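Local coordinates for peptide-binding protein (PDB 6SQX), which is a secreted NlpC/P60 endopeptidase, probably of the cysteine type, that cleaves the peptidoglycan of potentially competing bacteria, at residues A[86-90]-A[91-95]; A[67-70]-A[71-74]; A[459-462]-A[463-466]. All blocks are in the same frame, centred on the assembly; numbering follows the deposited sequence. Where two conformers were deposited one is given.

Interaction 1 of 3, residues A[86-90]-A[91-95]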
ATOM      1  N   THR A  86      12.356   7.956  11.392  1.00 24.08           N
ATOM      2  CA  THR A  86      11.467   6.809  11.194  1.00 23.76           C
ATOM      3  C   THR A  86      12.104   5.497  11.649  1.00 25.03           C
ATOM      4  O   THR A  86      11.609   4.408  11.304  1.00 25.31           O
ATOM      5  CB  THR A  86      11.021   6.705   9.723  1.00 22.93           C
ATOM      6  OG1 THR A  86      12.082   6.242   8.882  1.00 22.85           O
ATOM      7  CG2 THR A  86      10.546   8.060   9.209  1.00 23.49           C
ATOM      8  N   LYS A  87      13.190   5.581  12.422  1.00 25.68           N
ATOM      9  CA  LYS A  87      13.967   4.413  12.826  1.00 26.78           C
ATOM     10  C   LYS A  87      13.348   3.750  14.044  1.00 26.28           C
ATOM     11  O   LYS A  87      12.956   4.428  14.995  1.00 28.69           O
ATOM     12  CB  LYS A  87      15.372   4.865  13.217  1.00 27.74           C
ATOM     13  CG  LYS A  87      16.326   3.732  13.580  1.00 29.09           C
ATOM     14  CD  LYS A  87      17.617   4.299  14.195  1.00 30.52           C
ATOM     15  CE  LYS A  87      18.622   3.191  14.496  1.00 30.95           C
ATOM     16  NZ  LYS A  87      19.859   3.667  15.170  1.00 31.59           N
ATOM     17  N   ASN A  88      13.318   2.419  14.039  1.00 24.56           N
ATOM     18  CA  ASN A  88      12.712   1.620  15.088  1.00 25.34           C
ATOM     19  C   ASN A  88      13.604   0.435  15.423  1.00 24.10           C
ATOM     20  O   ASN A  88      14.237  -0.142  14.537  1.00 24.54           O
ATOM     21  CB  ASN A  88      11.352   1.064  14.628  1.00 26.09           C
ATOM     22  CG  ASN A  88      10.327   2.161  14.399  1.00 30.29           C
ATOM     23  OD1 ASN A  88       9.553   2.508  15.296  1.00 34.68           O
ATOM     24  ND2 ASN A  88      10.323   2.722  13.190  1.00 31.70           N
ATOM     25  N   ASN A  89      13.616   0.031  16.694  1.00 25.28           N
ATOM     26  CA  ASN A  89      14.259  -1.224  17.084  1.00 25.32           C
ATOM     27  C   ASN A  89      13.315  -2.406  16.841  1.00 25.08           C
ATOM     28  O   ASN A  89      12.193  -2.432  17.367  1.00 26.85           O
ATOM     29  CB  ASN A  89      14.673  -1.140  18.556  1.00 26.31           C
ATOM     30  CG  ASN A  89      15.393  -2.380  19.021  1.00 26.65           C
ATOM     31  OD1 ASN A  89      14.777  -3.318  19.512  1.00 28.99           O
ATOM     32  ND2 ASN A  89      16.723  -2.384  18.886  1.00 28.04           N
ATOM     33  N   ILE A  90      13.773  -3.382  16.039  1.00 23.35           N
ATOM     34  CA  ILE A  90      12.897  -4.475  15.596  1.00 22.55           C
ATOM     35  C   ILE A  90      12.457  -5.330  16.770  1.00 22.65           C
ATOM     36  O   ILE A  90      11.270  -5.662  16.899  1.00 23.09           O
ATOM     37  CB  ILE A  90      13.558  -5.321  14.489  1.00 22.22           C
ATOM     38  CG1 ILE A  90      13.731  -4.451  13.231  1.00 22.25           C
ATOM     39  CG2 ILE A  90      12.762  -6.643  14.239  1.00 22.75           C
ATOM     40  CD1 ILE A  90      14.543  -5.066  12.100  1.00 23.86           C
ATOM     41  N   LEU A  91      13.395  -5.667  17.676  1.00 24.34           N
ATOM     42  CA  LEU A  91      13.024  -6.520  18.799  1.00 25.10           C
ATOM     43  C   LEU A  91      11.991  -5.831  19.693  1.00 26.51           C
ATOM     44  O   LEU A  91      11.026  -6.466  20.152  1.00 27.24           O
ATOM     45  CB  LEU A  91      14.276  -6.915  19.587  1.00 25.91           C
ATOM     46  CG  LEU A  91      14.099  -7.864  20.787  1.00 26.81           C
ATOM     47  CD1 LEU A  91      13.387  -9.157  20.329  1.00 29.26           C
ATOM     48  CD2 LEU A  91      15.479  -8.152  21.394  1.00 28.75           C
ATOM     49  N   LYS A  92      12.143  -4.520  19.907  1.00 25.88           N
ATOM     50  CA  LYS A  92      11.135  -3.775  20.673  1.00 27.13           C
ATOM     51  C   LYS A  92       9.769  -3.853  19.993  1.00 27.15           C
ATOM     52  O   LYS A  92       8.748  -4.100  20.650  1.00 28.50           O
ATOM     53  CB  LYS A  92      11.568  -2.316  20.854  1.00 27.99           C
ATOM     54  CG  LYS A  92      10.533  -1.438  21.550  1.00 32.08           C
ATOM     55  CD  LYS A  92      10.948   0.038  21.522  1.00 38.11           C
ATOM     56  CE  LYS A  92      10.092   0.890  22.457  1.00 43.06           C
ATOM     57  NZ  LYS A  92       8.622   0.741  22.248  1.00 44.40           N
ATOM     58  N   LEU A  93       9.730  -3.630  18.670  1.00 25.34           N
ATOM     59  CA  LEU A  93       8.451  -3.696  17.953  1.00 23.80           C
ATOM     60  C   LEU A  93       7.820  -5.077  18.075  1.00 23.97           C
ATOM     61  O   LEU A  93       6.597  -5.197  18.200  1.00 24.31           O
ATOM     62  CB  LEU A  93       8.632  -3.309  16.480  1.00 25.48           C
ATOM     63  CG  LEU A  93       8.868  -1.830  16.130  1.00 27.72           C
ATOM     64  CD1 LEU A  93       8.976  -1.622  14.595  1.00 28.38           C
ATOM     65  CD2 LEU A  93       7.801  -0.892  16.699  1.00 29.79           C
ATOM     66  N   GLU A  94       8.630  -6.134  17.993  1.00 23.54           N
ATOM     67  CA  GLU A  94       8.098  -7.482  18.131  1.00 24.97           C
ATOM     68  C   GLU A  94       7.508  -7.703  19.507  1.00 26.13           C
ATOM     69  O   GLU A  94       6.393  -8.223  19.644  1.00 26.73           O
ATOM     70  CB  GLU A  94       9.179  -8.513  17.832  1.00 25.88           C
ATOM     71  CG  GLU A  94       9.623  -8.482  16.359  1.00 26.18           C
ATOM     72  CD  GLU A  94       8.478  -8.783  15.410  1.00 25.27           C
ATOM     73  OE1 GLU A  94       7.930  -9.908  15.505  1.00 24.98           O
ATOM     74  OE2 GLU A  94       8.150  -7.886  14.595  1.00 26.19           O
ATOM     75  N   ASN A  95       8.239  -7.303  20.539  1.00 28.21           N
ATOM     76  CA  ASN A  95       7.722  -7.445  21.903  1.00 28.62           C
ATOM     77  C   ASN A  95       6.472  -6.598  22.122  1.00 29.68           C
ATOM     78  O   ASN A  95       5.526  -7.039  22.789  1.00 29.93           O
ATOM     79  CB  ASN A  95       8.803  -7.098  22.933  1.00 30.54           C
ATOM     80  CG  ASN A  95       9.839  -8.197  23.078  1.00 34.42           C
ATOM     81  OD1 ASN A  95       9.500  -9.374  23.232  1.00 35.57           O
ATOM     82  ND2 ASN A  95      11.104  -7.819  23.040  1.00 37.35           N
TER
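The first torsion of N89 places CG opposite the backbone N (chi1 -178°), next to its own carbonyl carbon, which carries OD1 forward over the first turn of helix 90-102. There OD1 accepts a hydrogen bond from K92 N at 2.9 Å. The N-H points at it fairly directly, with an angle of 158°, and the donor lies in the plane of the side-chain carbonyl. The same oxygen rests against the CB atoms of L91 and K92, 3.6 Å from each. N89 also contributes its backbone O, which receives L93 N at 3.0 Å, and one residue later I90 O takes E94 N in the same i to i+4 manner. The asparagine thus offers the opening turn two acceptors, one from its side chain and one from its main chain.

With CG of L93 beside its backbone N (chi1 -73°), CD1 comes to 3.6 Å from N88 CB. L93 CD2 lies near N88 OD1, and the leucine branch lies aslant the asparagine side chain. On another side of the helix, E94 CG sits 3.3 Å from I90 O. Its carboxylate is directed elsewhere, with OE1 bonded to W209 NE1, and I90 packs on L200 and L207, so this part of the turn faces the SH3-type domain. K92 NZ, by contrast, makes a salt bridge with D96. The bond from K92 N to N89 OD1 makes N89 the N-cap of helix 90-102, at the point where strand 87-89 runs straight into it.

Interaction 2 of 3, residues A[67-70]-A[71-74]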
ATOM      1  N   GLN A  67      17.431  -2.851   1.442  1.00 20.24           N
ATOM      2  CA  GLN A  67      17.745  -4.073   2.193  1.00 19.27           C
ATOM      3  C   GLN A  67      18.933  -4.826   1.615  1.00 19.64           C
ATOM      4  O   GLN A  67      19.432  -5.748   2.262  1.00 21.38           O
ATOM      5  CB  GLN A  67      16.531  -5.019   2.263  1.00 20.55           C
ATOM      6  CG  GLN A  67      15.303  -4.388   2.902  1.00 20.68           C
ATOM      7  CD  GLN A  67      15.532  -3.867   4.305  1.00 20.60           C
ATOM      8  OE1 GLN A  67      16.452  -4.281   5.019  1.00 20.66           O
ATOM      9  NE2 GLN A  67      14.651  -2.993   4.721  1.00 20.95           N
ATOM     10  N   TRP A  68      19.350  -4.503   0.394  1.00 20.30           N
ATOM     11  CA  TRP A  68      20.520  -5.116  -0.211  1.00 20.40           C
ATOM     12  C   TRP A  68      21.743  -4.246  -0.040  1.00 21.82           C
ATOM     13  O   TRP A  68      22.824  -4.593  -0.532  1.00 22.95           O
ATOM     14  CB  TRP A  68      20.272  -5.405  -1.698  1.00 20.82           C
ATOM     15  CG  TRP A  68      19.347  -6.530  -1.979  1.00 21.46           C
ATOM     16  CD1 TRP A  68      18.703  -7.334  -1.067  1.00 20.90           C
ATOM     17  CD2 TRP A  68      18.896  -6.957  -3.278  1.00 20.69           C
ATOM     18  NE1 TRP A  68      17.910  -8.272  -1.734  1.00 20.54           N
ATOM     19  CE2 TRP A  68      18.018  -8.050  -3.079  1.00 21.51           C
ATOM     20  CE3 TRP A  68      19.175  -6.540  -4.586  1.00 21.61           C
ATOM     21  CZ2 TRP A  68      17.402  -8.717  -4.150  1.00 22.04           C
ATOM     22  CZ3 TRP A  68      18.577  -7.222  -5.642  1.00 21.06           C
ATOM     23  CH2 TRP A  68      17.687  -8.280  -5.416  1.00 21.90           C
ATOM     24  N   SER A  69      21.611  -3.155   0.717  1.00 22.91           N
ATOM     25  CA  SER A  69      22.697  -2.192   0.850  1.00 23.96           C
ATOM     26  C   SER A  69      23.541  -2.457   2.090  1.00 24.41           C
ATOM     27  O   SER A  69      23.132  -3.129   3.028  1.00 24.67           O
ATOM     28  CB  SER A  69      22.160  -0.758   0.883  1.00 25.77           C
ATOM     29  OG  SER A  69      21.708  -0.383   2.171  1.00 25.92           O
ATOM     30  N   ASP A  70      24.743  -1.904   2.076  1.00 25.15           N
ATOM     31  CA  ASP A  70      25.609  -2.102   3.221  1.00 28.58           C
ATOM     32  C   ASP A  70      25.090  -1.371   4.451  1.00 30.73           C
ATOM     33  O   ASP A  70      25.529  -1.685   5.562  1.00 33.66           O
ATOM     34  CB  ASP A  70      27.040  -1.642   2.894  1.00 30.01           C
ATOM     35  CG  ASP A  70      27.768  -2.593   1.956  1.00 32.37           C
ATOM     36  OD1 ASP A  70      27.241  -3.712   1.725  1.00 32.00           O
ATOM     37  OD2 ASP A  70      28.877  -2.228   1.473  1.00 34.23           O
ATOM     38  N   ASP A  71      24.172  -0.408   4.268  1.00 31.22           N
ATOM     39  CA  ASP A  71      23.639   0.418   5.352  1.00 33.14           C
ATOM     40  C   ASP A  71      22.624  -0.325   6.222  1.00 29.33           C
ATOM     41  O   ASP A  71      22.430   0.037   7.389  1.00 32.53           O
ATOM     42  CB  ASP A  71      22.956   1.663   4.766  1.00 36.09           C
ATOM     43  CG  ASP A  71      23.924   2.589   4.041  1.00 41.86           C
ATOM     44  OD1 ASP A  71      25.074   2.749   4.515  1.00 43.64           O
ATOM     45  OD2 ASP A  71      23.538   3.153   2.985  1.00 44.68           O
ATOM     46  N   ALA A  72      21.957  -1.331   5.684  1.00 25.24           N
ATOM     47  CA  ALA A  72      20.875  -2.002   6.379  1.00 24.01           C
ATOM     48  C   ALA A  72      21.418  -3.082   7.317  1.00 25.12           C
ATOM     49  O   ALA A  72      22.490  -3.662   7.083  1.00 26.53           O
ATOM     50  CB  ALA A  72      19.965  -2.656   5.330  1.00 23.68           C
ATOM     51  N   ASN A  73      20.664  -3.355   8.378  1.00 24.79           N
ATOM     52  CA  ASN A  73      21.054  -4.387   9.333  1.00 23.48           C
ATOM     53  C   ASN A  73      19.810  -5.073   9.881  1.00 22.85           C
ATOM     54  O   ASN A  73      18.676  -4.631   9.648  1.00 23.00           O
ATOM     55  CB  ASN A  73      21.970  -3.836  10.458  1.00 23.33           C
ATOM     56  CG  ASN A  73      21.246  -2.877  11.384  1.00 24.67           C
ATOM     57  OD1 ASN A  73      20.248  -3.237  12.006  1.00 26.97           O
ATOM     58  ND2 ASN A  73      21.751  -1.643  11.487  1.00 24.49           N
ATOM     59  N   GLN A  74      20.022  -6.168  10.620  1.00 24.52           N
ATOM     60  CA  GLN A  74      18.906  -6.991  11.071  1.00 23.86           C
ATOM     61  C   GLN A  74      18.215  -6.457  12.321  1.00 23.80           C
ATOM     62  O   GLN A  74      17.176  -7.011  12.717  1.00 25.27           O
ATOM     63  CB  GLN A  74      19.348  -8.431  11.335  1.00 22.58           C
ATOM     64  CG  GLN A  74      19.720  -9.240  10.093  1.00 22.50           C
ATOM     65  CD  GLN A  74      20.271 -10.570  10.488  1.00 23.34           C
ATOM     66  OE1 GLN A  74      21.235 -10.637  11.272  1.00 27.36           O
ATOM     67  NE2 GLN A  74      19.665 -11.646  10.008  1.00 22.74           N
TER
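S69 and D71 meet in a type I beta turn, S69 to A72, reinforced by an ST turn in which the serine hydroxyl reaches the backbone two residues on. Following S69 outward, CB passes 4.0 Å from D71 N as a plain van der Waals neighbour; the polar bond is made by the next atom. With chi1 at 82°, OG lies between the backbone N and the carbonyl carbon and bends over the turn. OG accepts from D71 N at 3.2 Å, although the N-H...O angle of 137° shows a clearly bent approach. It also lies 3.5 Å from D71 CB, and is hydrogen-bonded to F66 O, so the hydroxyl links the turn to the residues preceding it.

The main-chain bond that closes the turn, A72 N to S69 O, is weak at 3.4 Å, and the hydroxyl bond adds a second link across the same turn. The two aspartates diverge, their carboxylates 7.0 Å apart between D70 OD2 and D71 OD1, and D70 OD1 forms a salt bridge with R142. Beneath the turn the Q67 chain, bent at its second torsion, curls back so that OE1, itself hydrogen-bonded to K202 NZ, stands 3.9 Å from A72 CB.

Interaction 3 of 3, residues A[459-462]-A[463-466]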
ATOM      1  N   LEU A 459     -23.990  12.353   7.763  1.00 20.50           N
ATOM      2  CA  LEU A 459     -22.704  12.050   7.134  1.00 20.76           C
ATOM      3  C   LEU A 459     -21.644  13.052   7.578  1.00 21.21           C
ATOM      4  O   LEU A 459     -21.875  14.270   7.571  1.00 24.32           O
ATOM      5  CB  LEU A 459     -22.872  12.064   5.605  1.00 22.08           C
ATOM      6  CG  LEU A 459     -21.615  11.653   4.808  1.00 23.84           C
ATOM      7  CD1 LEU A 459     -21.959  10.657   3.674  1.00 26.48           C
ATOM      8  CD2 LEU A 459     -20.959  12.850   4.205  1.00 26.20           C
ATOM      9  N   GLN A 460     -20.477  12.537   7.956  1.00 21.06           N
ATOM     10  CA  GLN A 460     -19.374  13.362   8.451  1.00 21.53           C
ATOM     11  C   GLN A 460     -18.486  13.645   7.249  1.00 22.05           C
ATOM     12  O   GLN A 460     -17.722  12.768   6.814  1.00 22.62           O
ATOM     13  CB  GLN A 460     -18.637  12.596   9.546  1.00 22.88           C
ATOM     14  CG  GLN A 460     -19.544  12.173  10.681  1.00 25.97           C
ATOM     15  CD  GLN A 460     -20.193  13.375  11.334  1.00 27.78           C
ATOM     16  OE1 GLN A 460     -19.501  14.262  11.863  1.00 31.35           O
ATOM     17  NE2 GLN A 460     -21.532  13.418  11.321  1.00 28.35           N
ATOM     18  N   SER A 461     -18.624  14.845   6.666  1.00 22.33           N
ATOM     19  CA  SER A 461     -17.938  15.150   5.413  1.00 21.87           C
ATOM     20  C   SER A 461     -16.419  15.145   5.578  1.00 19.61           C
ATOM     21  O   SER A 461     -15.878  15.651   6.569  1.00 21.03           O
ATOM     22  CB  SER A 461     -18.367  16.508   4.868  1.00 23.37           C
ATOM     23  OG  SER A 461     -17.618  16.810   3.697  1.00 24.26           O
ATOM     24  N   LEU A 462     -15.711  14.561   4.604  1.00 21.18           N
ATOM     25  CA  LEU A 462     -14.251  14.614   4.652  0.52 20.68           C
ATOM     26  C   LEU A 462     -13.739  16.048   4.647  1.00 21.53           C
ATOM     27  O   LEU A 462     -12.642  16.313   5.160  1.00 22.63           O
ATOM     28  CB  LEU A 462     -13.635  13.841   3.484  0.52 19.87           C
ATOM     29  CG  LEU A 462     -13.505  12.336   3.678  0.52 20.92           C
ATOM     30  CD1 LEU A 462     -14.861  11.651   3.750  0.52 20.59           C
ATOM     31  CD2 LEU A 462     -12.640  11.730   2.566  0.52 20.45           C
ATOM     32  N   TRP A 463     -14.503  16.987   4.074  1.00 23.05           N
ATOM     33  CA  TRP A 463     -14.088  18.394   4.108  1.00 23.34           C
ATOM     34  C   TRP A 463     -14.050  18.952   5.517  1.00 24.19           C
ATOM     35  O   TRP A 463     -13.420  19.999   5.727  1.00 24.77           O
ATOM     36  CB  TRP A 463     -15.051  19.271   3.297  1.00 23.39           C
ATOM     37  CG  TRP A 463     -14.941  19.099   1.810  1.00 23.64           C
ATOM     38  CD1 TRP A 463     -15.842  18.465   0.974  1.00 23.95           C
ATOM     39  CD2 TRP A 463     -13.873  19.562   0.971  1.00 23.67           C
ATOM     40  NE1 TRP A 463     -15.386  18.524  -0.312  1.00 23.67           N
ATOM     41  CE2 TRP A 463     -14.183  19.181  -0.350  1.00 24.26           C
ATOM     42  CE3 TRP A 463     -12.673  20.249   1.217  1.00 24.59           C
ATOM     43  CZ2 TRP A 463     -13.358  19.492  -1.435  1.00 24.77           C
ATOM     44  CZ3 TRP A 463     -11.859  20.568   0.147  1.00 24.89           C
ATOM     45  CH2 TRP A 463     -12.205  20.195  -1.174  1.00 24.11           C
ATOM     46  N   ASN A 464     -14.724  18.300   6.474  1.00 24.12           N
ATOM     47  CA  ASN A 464     -14.753  18.775   7.854  1.00 24.44           C
ATOM     48  C   ASN A 464     -13.832  17.981   8.774  1.00 25.18           C
ATOM     49  O   ASN A 464     -13.897  18.151  10.000  1.00 25.77           O
ATOM     50  CB  ASN A 464     -16.188  18.773   8.394  1.00 26.68           C
ATOM     51  CG  ASN A 464     -17.095  19.692   7.625  1.00 30.06           C
ATOM     52  OD1 ASN A 464     -18.174  19.266   7.149  1.00 32.34           O
ATOM     53  ND2 ASN A 464     -16.669  20.955   7.460  1.00 31.18           N
ATOM     54  N   ALA A 465     -12.962  17.135   8.217  1.00 24.43           N
ATOM     55  CA  ALA A 465     -12.045  16.356   9.045  1.00 24.12           C
ATOM     56  C   ALA A 465     -11.170  17.290   9.881  1.00 26.34           C
ATOM     57  O   ALA A 465     -10.753  18.354   9.418  1.00 27.71           O
ATOM     58  CB  ALA A 465     -11.187  15.452   8.144  1.00 24.20           C
ATOM     59  N   VAL A 466     -10.885  16.882  11.119  1.00 26.35           N
ATOM     60  CA  VAL A 466     -10.058  17.729  11.978  1.00 27.19           C
ATOM     61  C   VAL A 466      -8.673  17.897  11.365  1.00 27.57           C
ATOM     62  O   VAL A 466      -8.129  19.010  11.295  1.00 28.66           O
ATOM     63  CB  VAL A 466      -9.999  17.153  13.403  1.00 28.41           C
ATOM     64  CG1 VAL A 466      -9.011  17.945  14.230  1.00 27.77           C
ATOM     65  CG2 VAL A 466     -11.403  17.179  14.062  1.00 29.79           C
TER
HETATM   66  O   HOH W   1     -19.811  17.135   8.012  1.00 29.40           O
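The hydroxyl oxygen of S461 is gripped from two sides of the sequence: W463 N donates to OG at 3.1 Å, and D446 OD1 is its hydrogen-bond partner from another loop. OG reaches this position because it is turned opposite the backbone N (chi1 176°), beside the carbonyl carbon and facing the residues that follow. Here it also borders the indole of W463, lying near the ring plane at its edge, 3.6 Å from W463 CD1. The carboxylate of D446 could in turn polarise the hydroxyl.

The serine-to-W463 bond makes an ST turn, and it coincides with the start of two overlapping 3-10-type turns in the link between strands 457-459 and 467-472. In the first, N464 N donates to S461 O at 2.9 Å, from well above the carbonyl plane (57° out of it). In the second, A465 N donates to L462 O at 3.2 Å, again steeply out of plane (69°). The carbonyls of W463 and A465 both receive R364 NH1, while the W463 ring makes a cation-pi contact with K365, placing helix 361-370 against this turn.

N464 folds back over the serine, with its OD1 3.6 Å from S461 CB. A water bridges the two residues, accepting from S461 N at 2.9 Å and donating to N464 OD1 at 2.8 Å, while N464 ND2 is hydrogen-bonded to E361 OE1.

In the fold
Along the chain the three contacts come in the order interaction 2, interaction 1, interaction 3. The first two are neighbours, with centres 16 Å apart: the 67-74 turn follows helix 50-64 and leads into strand 76-78, which pairs with strand 87-89 of interaction 1. They touch where I90 CD1 packs 3.3 Å from Q74 O, and both meet the SH3-type sheet, sharing K202 as a neighbour. Interaction 3 lies far off, its centre about 34 Å from that of interaction 1 and 42 Å from that of interaction 2, joining edge strand 457-459 of a four-stranded mixed sheet to strand 467-472 of the six-stranded antiparallel sheet of the NlpC/P60 fold. Residues 67-74 and 86-95 are thus fitted to the SH3-type sheet.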